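Local coordinates for LPXTG-motif cell wall anchor domain protein (Mobiluncus mulieris, PDB 5U5O), which probably mediates bacterial adhesion as part of a giant surface protein, whose Ig-like domains are braced by intramolecular disulfide, isopeptide and ester cross-links, at residues Ile29-Arg34 with Thr97-Thr102; Ala45-Leu50 with Tyr123-Ala128; Lys65-Val70 with Glu133-Thr138. One frame throughout, in Å; residues are numbered along the deposited sequence.

Interaction 1: Ile29-Arg34 with Thr97-Thr102; sequences IKDTVR and TEMDLT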
loop_
_atom_site.group_PDB
_atom_site.type_symbol
_atom_site.label_atom_id
_atom_site.label_comp_id
_atom_site.label_asym_id
_atom_site.label_seq_id
_atom_site.Cartn_x
_atom_site.Cartn_y
_atom_site.Cartn_z
ATOM N N ILE A 29 13.340 1.722 -7.337
ATOM C CA ILE A 29 14.018 1.850 -6.050
ATOM C C ILE A 29 15.491 2.181 -6.349
ATOM O O ILE A 29 16.184 1.405 -7.025
ATOM C CB ILE A 29 13.844 0.578 -5.203
ATOM C CG1 ILE A 29 12.418 0.441 -4.652
ATOM C CG2 ILE A 29 14.790 0.608 -4.004
ATOM C CD1 ILE A 29 11.308 0.277 -5.673
ATOM N N LYS A 30 15.926 3.365 -5.923
ATOM C CA LYS A 30 17.346 3.707 -5.903
ATOM C C LYS A 30 18.001 2.995 -4.710
ATOM O O LYS A 30 17.668 3.244 -3.549
ATOM C CB LYS A 30 17.541 5.202 -5.768
ATOM C CG LYS A 30 18.987 5.641 -5.940
ATOM C CD LYS A 30 19.112 7.086 -5.536
ATOM C CE LYS A 30 20.480 7.643 -5.836
ATOM N NZ LYS A 30 20.500 9.117 -5.632
ATOM N N ASP A 31 18.947 2.123 -5.039
ATOM C CA ASP A 31 19.695 1.337 -4.048
ATOM C C ASP A 31 21.098 1.943 -3.967
ATOM O O ASP A 31 21.928 1.693 -4.818
ATOM C CB ASP A 31 19.684 -0.088 -4.539
ATOM C CG ASP A 31 20.576 -1.020 -3.735
ATOM O OD1 ASP A 31 21.060 -0.681 -2.600
ATOM O OD2 ASP A 31 20.706 -2.133 -4.285
ATOM N N THR A 32 21.264 2.852 -3.013
ATOM C CA THR A 32 22.561 3.491 -2.794
ATOM C C THR A 32 23.416 2.535 -1.964
ATOM O O THR A 32 23.070 2.216 -0.836
ATOM C CB THR A 32 22.424 4.856 -2.118
ATOM O OG1 THR A 32 21.649 5.706 -2.964
ATOM C CG2 THR A 32 23.748 5.528 -1.915
ATOM N N VAL A 33 24.489 2.069 -2.582
ATOM C CA VAL A 33 25.361 1.034 -1.997
ATOM C C VAL A 33 26.593 1.657 -1.349
ATOM O O VAL A 33 27.265 2.484 -1.925
ATOM C CB VAL A 33 25.759 0.037 -3.088
ATOM C CG1 VAL A 33 26.610 -1.075 -2.473
ATOM C CG2 VAL A 33 24.512 -0.529 -3.797
ATOM N N ARG A 34 26.815 1.259 -0.096
ATOM C CA ARG A 34 27.922 1.766 0.728
ATOM C C ARG A 34 28.909 0.611 0.963
ATOM O O ARG A 34 28.535 -0.408 1.537
ATOM C CB ARG A 34 27.361 2.293 2.044
ATOM C CG ARG A 34 26.195 3.266 1.918
ATOM C CD ARG A 34 26.672 4.688 1.741
ATOM N NE ARG A 34 27.196 5.264 2.998
ATOM C CZ ARG A 34 27.626 6.516 3.140
ATOM N NH1 ARG A 34 27.568 7.356 2.108
ATOM N NH2 ARG A 34 28.097 6.967 4.305
ATOM N N THR A 97 28.327 3.845 -4.321
ATOM C CA THR A 97 27.852 3.741 -5.705
ATOM C C THR A 97 26.357 3.474 -5.634
ATOM O O THR A 97 25.759 3.585 -4.567
ATOM C CB THR A 97 28.629 2.649 -6.459
ATOM O OG1 THR A 97 28.256 2.686 -7.843
ATOM C CG2 THR A 97 28.397 1.265 -5.895
ATOM N N GLU A 98 25.720 3.225 -6.778
ATOM C CA GLU A 98 24.274 2.973 -6.756
ATOM C C GLU A 98 23.836 2.019 -7.840
ATOM O O GLU A 98 24.527 1.848 -8.846
ATOM C CB GLU A 98 23.488 4.274 -6.876
ATOM C CG GLU A 98 23.710 5.020 -8.171
ATOM C CD GLU A 98 22.972 6.339 -8.199
ATOM O OE1 GLU A 98 23.459 7.305 -7.580
ATOM O OE2 GLU A 98 21.905 6.409 -8.844
ATOM N N MET A 99 22.677 1.401 -7.620
ATOM C CA MET A 99 22.023 0.575 -8.632
ATOM C C MET A 99 20.520 0.806 -8.538
ATOM O O MET A 99 20.016 1.227 -7.500
ATOM C CB MET A 99 22.352 -0.915 -8.507
ATOM C CG MET A 99 22.605 -1.423 -7.079
ATOM S SD MET A 99 22.591 -3.230 -6.933
ATOM C CE MET A 99 23.811 -3.674 -8.178
ATOM N N ASP A 100 19.818 0.574 -9.646
ATOM C CA ASP A 100 18.366 0.692 -9.686
ATOM C C ASP A 100 17.696 -0.666 -9.607
ATOM O O ASP A 100 18.145 -1.625 -10.233
ATOM C CB ASP A 100 17.932 1.353 -10.990
ATOM C CG ASP A 100 18.219 2.844 -11.034
ATOM O OD1 ASP A 100 18.463 3.493 -9.997
ATOM O OD2 ASP A 100 18.065 3.402 -12.153
ATOM N N LEU A 101 16.608 -0.735 -8.841
ATOM C CA LEU A 101 15.768 -1.928 -8.745
ATOM C C LEU A 101 14.342 -1.525 -9.138
ATOM O O LEU A 101 13.676 -0.786 -8.405
ATOM C CB LEU A 101 15.804 -2.491 -7.317
ATOM C CG LEU A 101 17.152 -3.078 -6.877
ATOM C CD1 LEU A 101 17.176 -3.278 -5.370
ATOM C CD2 LEU A 101 17.417 -4.391 -7.596
ATOM N N THR A 102 13.895 -1.995 -10.298
ATOM C CA THR A 102 12.628 -1.563 -10.863
ATOM C C THR A 102 11.598 -2.663 -10.719
ATOM O O THR A 102 11.808 -3.797 -11.140
ATOM C CB THR A 102 12.834 -1.114 -12.314
ATOM O OG1 THR A 102 13.709 0.021 -12.308
ATOM C CG2 THR A 102 11.530 -0.717 -12.963
HETATM O O HOH W 1 23.502 7.391 -4.681
#

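Interaction 2: Ala45-Leu50 with Tyr123-Ala128; sequences AIAGQL and YEQLWA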
loop_
_atom_site.group_PDB
_atom_site.type_symbol
_atom_site.label_atom_id
_atom_site.label_comp_id
_atom_site.label_asym_id
_atom_site.label_seq_id
_atom_site.Cartn_x
_atom_site.Cartn_y
_atom_site.Cartn_z
ATOM N N ALA A 45 32.172 -7.278 -7.480
ATOM C CA ALA A 45 30.807 -7.374 -8.011
ATOM C C ALA A 45 29.852 -7.117 -6.865
ATOM O O ALA A 45 30.046 -7.572 -5.735
ATOM C CB ALA A 45 30.531 -8.737 -8.630
ATOM N N ILE A 46 28.791 -6.378 -7.176
ATOM C CA ILE A 46 27.696 -6.132 -6.254
ATOM C C ILE A 46 26.381 -6.620 -6.829
ATOM O O ILE A 46 26.158 -6.519 -8.060
ATOM C CB ILE A 46 27.614 -4.651 -5.798
ATOM C CG1 ILE A 46 27.584 -3.681 -6.984
ATOM C CG2 ILE A 46 28.773 -4.372 -4.832
ATOM C CD1 ILE A 46 27.271 -2.266 -6.557
ATOM N N ALA A 47 25.499 -7.110 -5.976
ATOM C CA ALA A 47 24.141 -7.511 -6.406
ATOM C C ALA A 47 23.161 -7.032 -5.396
ATOM O O ALA A 47 23.415 -7.080 -4.172
ATOM C CB ALA A 47 24.052 -9.019 -6.525
ATOM N N GLY A 48 22.016 -6.593 -5.895
ATOM C CA GLY A 48 20.897 -6.195 -5.070
ATOM C C GLY A 48 19.627 -6.924 -5.488
ATOM O O GLY A 48 19.446 -7.257 -6.675
ATOM N N GLN A 49 18.743 -7.142 -4.519
ATOM C CA GLN A 49 17.413 -7.704 -4.755
ATOM C C GLN A 49 16.404 -6.971 -3.912
ATOM O O GLN A 49 16.685 -6.582 -2.787
ATOM C CB GLN A 49 17.330 -9.200 -4.437
ATOM C CG GLN A 49 18.419 -10.048 -5.052
ATOM C CD GLN A 49 19.719 -10.023 -4.254
ATOM O OE1 GLN A 49 19.715 -10.036 -3.011
ATOM N NE2 GLN A 49 20.840 -9.986 -4.963
ATOM N N LEU A 50 15.205 -6.826 -4.476
ATOM C CA LEU A 50 14.069 -6.229 -3.797
ATOM C C LEU A 50 13.055 -7.310 -3.455
ATOM O O LEU A 50 12.667 -8.099 -4.327
ATOM C CB LEU A 50 13.400 -5.201 -4.728
ATOM C CG LEU A 50 12.283 -4.385 -4.097
ATOM C CD1 LEU A 50 12.793 -3.441 -3.030
ATOM C CD2 LEU A 50 11.564 -3.609 -5.198
ATOM N N TYR A 123 18.094 -6.253 -0.271
ATOM C CA TYR A 123 19.230 -7.085 0.167
ATOM C C TYR A 123 20.373 -6.791 -0.791
ATOM O O TYR A 123 20.147 -6.473 -1.967
ATOM C CB TYR A 123 18.820 -8.546 0.057
ATOM C CG TYR A 123 18.045 -9.106 1.251
ATOM C CD1 TYR A 123 17.308 -8.290 2.120
ATOM C CD2 TYR A 123 18.087 -10.477 1.523
ATOM C CE1 TYR A 123 16.630 -8.826 3.213
ATOM C CE2 TYR A 123 17.409 -11.016 2.607
ATOM C CZ TYR A 123 16.686 -10.189 3.445
ATOM O OH TYR A 123 16.023 -10.745 4.514
ATOM N N GLU A 124 21.617 -6.904 -0.295
ATOM C CA GLU A 124 22.807 -6.611 -1.111
ATOM C C GLU A 124 23.923 -7.587 -0.766
ATOM O O GLU A 124 24.069 -8.006 0.408
ATOM C CB GLU A 124 23.321 -5.189 -0.866
ATOM C CG GLU A 124 24.276 -4.663 -1.933
ATOM C CD GLU A 124 23.552 -4.165 -3.182
ATOM O OE1 GLU A 124 22.315 -3.966 -3.144
ATOM O OE2 GLU A 124 24.228 -4.015 -4.214
ATOM N N GLN A 125 24.690 -7.977 -1.771
ATOM C CA GLN A 125 25.900 -8.776 -1.540
ATOM C C GLN A 125 27.073 -8.163 -2.273
ATOM O O GLN A 125 26.927 -7.561 -3.372
ATOM C CB GLN A 125 25.705 -10.232 -1.962
ATOM C CG GLN A 125 24.464 -10.900 -1.376
ATOM C CD GLN A 125 23.189 -10.546 -2.159
ATOM O OE1 GLN A 125 23.197 -10.554 -3.383
ATOM N NE2 GLN A 125 22.113 -10.206 -1.450
ATOM N N LEU A 126 28.255 -8.371 -1.673
ATOM C CA LEU A 126 29.521 -7.888 -2.203
ATOM C C LEU A 126 30.435 -9.071 -2.456
ATOM O O LEU A 126 30.689 -9.846 -1.519
ATOM C CB LEU A 126 30.174 -6.947 -1.184
ATOM C CG LEU A 126 31.563 -6.392 -1.496
ATOM C CD1 LEU A 126 31.522 -5.475 -2.708
ATOM C CD2 LEU A 126 32.164 -5.693 -0.275
ATOM N N TRP A 127 31.010 -9.160 -3.651
ATOM C CA TRP A 127 31.846 -10.272 -4.086
ATOM C C TRP A 127 33.240 -9.715 -4.389
ATOM O O TRP A 127 33.394 -8.750 -5.148
ATOM C CB TRP A 127 31.280 -10.952 -5.339
ATOM C CG TRP A 127 29.959 -11.634 -5.170
ATOM C CD1 TRP A 127 28.730 -11.038 -5.122
ATOM C CD2 TRP A 127 29.723 -13.043 -5.097
ATOM N NE1 TRP A 127 27.757 -11.985 -4.991
ATOM C CE2 TRP A 127 28.328 -13.227 -4.985
ATOM C CE3 TRP A 127 30.554 -14.173 -5.114
ATOM C CZ2 TRP A 127 27.743 -14.488 -4.881
ATOM C CZ3 TRP A 127 29.973 -15.426 -5.008
ATOM C CH2 TRP A 127 28.576 -15.573 -4.889
ATOM N N ALA A 128 34.271 -10.322 -3.796
ATOM C CA ALA A 128 35.649 -9.908 -4.078
ATOM C C ALA A 128 36.090 -10.303 -5.484
ATOM O O ALA A 128 35.574 -11.246 -6.078
ATOM C CB ALA A 128 36.620 -10.494 -3.065
#

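Interaction 3: Lys65-Val70 with Glu133-Thr138; sequences KAATTV and EKVNDT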
loop_
_atom_site.group_PDB
_atom_site.type_symbol
_atom_site.label_atom_id
_atom_site.label_comp_id
_atom_site.label_asym_id
_atom_site.label_seq_id
_atom_site.Cartn_x
_atom_site.Cartn_y
_atom_site.Cartn_z
ATOM N N LYS A 65 15.915 -7.537 -9.363
ATOM C CA LYS A 65 17.316 -7.897 -9.136
ATOM C C LYS A 65 18.207 -7.028 -9.996
ATOM O O LYS A 65 17.831 -6.673 -11.110
ATOM C CB LYS A 65 17.567 -9.348 -9.523
ATOM C CG LYS A 65 16.846 -10.401 -8.713
ATOM C CD LYS A 65 17.197 -11.770 -9.274
ATOM C CE LYS A 65 16.535 -12.889 -8.498
ATOM N NZ LYS A 65 17.075 -14.211 -8.916
ATOM N N ALA A 66 19.393 -6.692 -9.515
ATOM C CA ALA A 66 20.405 -5.986 -10.299
ATOM C C ALA A 66 21.781 -6.446 -9.881
ATOM O O ALA A 66 22.014 -6.730 -8.697
ATOM C CB ALA A 66 20.326 -4.490 -10.076
ATOM N N ALA A 67 22.728 -6.471 -10.812
ATOM C CA ALA A 67 24.126 -6.821 -10.475
ATOM C C ALA A 67 25.037 -6.072 -11.408
ATOM O O ALA A 67 24.639 -5.740 -12.531
ATOM C CB ALA A 67 24.351 -8.323 -10.583
ATOM N N THR A 68 26.238 -5.766 -10.939
ATOM C CA THR A 68 27.236 -5.039 -11.731
ATOM C C THR A 68 28.610 -5.192 -11.094
ATOM O O THR A 68 28.726 -5.748 -9.999
ATOM C CB THR A 68 26.878 -3.536 -11.867
ATOM O OG1 THR A 68 27.770 -2.891 -12.792
ATOM C CG2 THR A 68 26.911 -2.799 -10.525
ATOM N N THR A 69 29.642 -4.708 -11.778
ATOM C CA THR A 69 30.983 -4.641 -11.226
ATOM C C THR A 69 31.333 -3.196 -10.924
ATOM O O THR A 69 30.828 -2.274 -11.587
ATOM C CB THR A 69 32.032 -5.266 -12.149
ATOM O OG1 THR A 69 31.878 -4.753 -13.463
ATOM C CG2 THR A 69 31.895 -6.777 -12.165
ATOM N N VAL A 70 32.184 -3.012 -9.909
ATOM C CA VAL A 70 32.613 -1.697 -9.429
ATOM C C VAL A 70 34.114 -1.721 -9.170
ATOM O O VAL A 70 34.588 -2.542 -8.385
ATOM C CB VAL A 70 31.938 -1.334 -8.096
ATOM C CG1 VAL A 70 32.496 -0.026 -7.553
ATOM C CG2 VAL A 70 30.427 -1.251 -8.243
ATOM N N GLU A 133 32.285 -16.423 -11.326
ATOM C CA GLU A 133 32.536 -16.933 -12.690
ATOM C C GLU A 133 32.182 -15.873 -13.724
ATOM O O GLU A 133 32.918 -15.662 -14.680
ATOM C CB GLU A 133 31.756 -18.223 -12.958
ATOM N N LYS A 134 31.053 -15.208 -13.511
ATOM C CA LYS A 134 30.664 -14.039 -14.313
ATOM C C LYS A 134 29.529 -13.275 -13.633
ATOM O O LYS A 134 28.965 -13.716 -12.623
ATOM C CB LYS A 134 30.246 -14.441 -15.739
ATOM C CG LYS A 134 29.206 -15.538 -15.775
ATOM C CD LYS A 134 28.600 -15.701 -17.157
ATOM C CE LYS A 134 27.805 -16.990 -17.238
ATOM N NZ LYS A 134 26.721 -17.052 -16.214
ATOM N N VAL A 135 29.211 -12.121 -14.205
ATOM C CA VAL A 135 28.128 -11.282 -13.729
ATOM C C VAL A 135 27.295 -10.893 -14.938
ATOM O O VAL A 135 27.833 -10.485 -15.976
ATOM C CB VAL A 135 28.689 -10.064 -12.945
ATOM C CG1 VAL A 135 29.406 -9.080 -13.852
ATOM C CG2 VAL A 135 27.611 -9.347 -12.153
ATOM N N ASN A 136 25.986 -11.077 -14.818
ATOM C CA ASN A 136 25.059 -10.527 -15.789
ATOM C C ASN A 136 24.344 -9.369 -15.092
ATOM O O ASN A 136 24.722 -9.023 -13.974
ATOM C CB ASN A 136 24.158 -11.627 -16.373
ATOM C CG ASN A 136 23.224 -12.271 -15.359
ATOM O OD1 ASN A 136 22.763 -11.633 -14.414
ATOM N ND2 ASN A 136 22.912 -13.547 -15.580
ATOM N N ASP A 137 23.329 -8.771 -15.703
ATOM C CA ASP A 137 22.742 -7.563 -15.100
ATOM C C ASP A 137 21.724 -7.815 -13.977
ATOM O O ASP A 137 21.212 -6.839 -13.384
ATOM C CB ASP A 137 22.173 -6.625 -16.162
ATOM C CG ASP A 137 20.939 -7.175 -16.884
ATOM O OD1 ASP A 137 20.378 -8.239 -16.519
ATOM O OD2 ASP A 137 20.539 -6.502 -17.849
ATOM N N THR A 138 21.487 -9.107 -13.675
ATOM C CA THR A 138 20.612 -9.509 -12.573
ATOM C C THR A 138 21.278 -10.299 -11.445
ATOM O O THR A 138 20.851 -10.169 -10.309
ATOM C CB THR A 138 19.393 -10.321 -13.085
ATOM O OG1 THR A 138 19.847 -11.468 -13.814
ATOM C CG2 THR A 138 18.478 -9.466 -13.981
#

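Interaction 1: Ile29-Arg34 with Thr97-Thr102
Met99 lies alongside Asp31, both side chains pointing the same way, with its sulfur SD 3.4 Å from Asp31 OD2. Its CG meets the CG2 branch of Val33 at 3.9 Å, so this one methylene touches both the carboxylate and a valine methyl, which lie on the same side of it. The first torsion of Met99, chi1 32°, falls well short of a staggered position, a mild strain in this buried chain. On the same face Leu101 reaches Asp31 OD2 with CD1 at 3.9 Å, and Ile29 and Thr97 flank the row, the latter laying its CG2 methyl 4.0 Å from Val33 CB. This buried face looks into an Ig-like beta sandwich: the antiparallel sheet of strands 4-10, 26-36 and 94-104 packs here on strands 64-71 and 118-127 of the facing sheet. Asp31 also touches Thr7 and sits close to Glu124, an acid pair consistent with the one beside the threonine-glutamine ester bond in related T-Q domains. Between the strands, Ile29, Asp31 and Val33 each exchange a pair of backbone hydrogen bonds with Leu101, Met99 and Thr97 in turn; the Asp31 N to Met99 O bond, 2.8 Å long, meets its carbonyl nearly end on (177°). The outward face is polar. Lys30, extended throughout, sets off anti to its own N (chi1 -172°) and slants across Glu98, where the methylene CE comes within 3.5 Å of Glu98 OE1. The ammonium itself stays farther off, NZ to Glu98 OE1 being a long salt bridge of 4.0 Å. A water that donates to Glu98 OE1 also hydrogen-bonds Thr32 OG1, joining the two side chains across the non-hydrogen-bonded pair that they form.

Interaction 2: Ala45-Leu50 with Tyr123-Ala128
Ile46 and Leu126 cross on the core side of an antiparallel strand pair in the second sheet of the Ig-like sandwich, with Ile46 CG2 3.6 Å from Leu126 CD1. This side is tight. Glu124 bends at chi2 (80°) and lays its carboxylate against the opposite backbone in a close contact, CD only 3.1 Å from Ala47 O. Gly48, without a side chain, leaves room for Glu124 OE1 at 3.3 Å from its CA, and the same OE1 also lies close to Asp31 of the facing sheet. Beyond this pair, Met99 and Val33 of that sheet close over the carboxylate. On the other side, Gln49 and Gln125 are partly exposed and join their amides in a cyclic pair, nearly coplanar at 18°: Gln125 NE2 donates to Gln49 OE1 at 2.9 Å and Gln49 NE2 to Gln125 OE1 at the same length, each on a lone pair. The two bonds fix the flip of both amides, and Gln125 NE2 gives a further hydrogen bond to Asn153. Toward the end of the strand this face is buried again, and the indole of Trp127 takes Ala45 O at its edge, in the ring plane, with CD1 3.8 Å from that oxygen.

Interaction 3: Lys65-Val70 with Glu133-Thr138
Ala67 is at the middle of the contact, its methyl CB touching the carbonyl oxygen of Asn136 at 3.5 Å and the CG2 branch of Val135 at 3.8 Å. The other branch of Val135 leans obliquely on Thr69, CG1 to CG2 3.8 Å, so that the two methyls of one valine span two residues on the same side of strand 64-71. At the other end, Lys65 lays its CB 3.5 Å from Thr138 O. The touching parts of the two segments run roughly antiparallel but share a single hydrogen bond: Ala67 N gives to Asp137 O at 3.0 Å. The donor stands 71° out of the carbonyl plane, far from a lone pair, and Ala66 CA makes a CA-H...O contact with the same Asp137 O at 3.3 Å. What shapes the loop is an Asx turn. Asn136 OD1 accepts from Thr138 N at 2.9 Å and from Thr138 OG1 at 3.0 Å, both arriving on one face of the amide; the hydroxyl gets there because chi1 of 57° tucks OG1 between the N and carbonyl carbon of Thr138. The same oxygen also takes the backbone N of Glu139, and so gathers three donors. The side chain of Glu139 pairs in turn with the ammonium of Lys65 in a salt bridge, which ties the end of the turn back to the strand. Strand 64-71 is hydrogen-bonded to strand 43-52 along its other edge, so the loop after strand 132-135 lies along the flank of an Ig-like sheet without continuing it. With one poorly aligned backbone bond, attachment probably draws on methyl packing and the Lys65-Glu139 charge pair as well, while the internal bonds of the turn set its shape.

From the N terminus, the segments come in the order 29-34, 45-50, 65-70, then 97-102, 123-128 and 133-138, so every opening segment precedes every partner: all three contacts cross and none nests. Interaction 1 closes a loop of 62 residues inside one sheet, interaction 2 one of 72 residues inside the other, and interaction 3 one of 62, returning the chain after strand 132-135 to the flank of that second sheet. Interactions 2 and 3 are joined edge to edge, Ile46 and Gly48 bonding to Thr68 and Ala66. Interaction 1 faces both across the sandwich, with Met99 and Leu101 resting on Ala66 and Asp31 approaching Glu124.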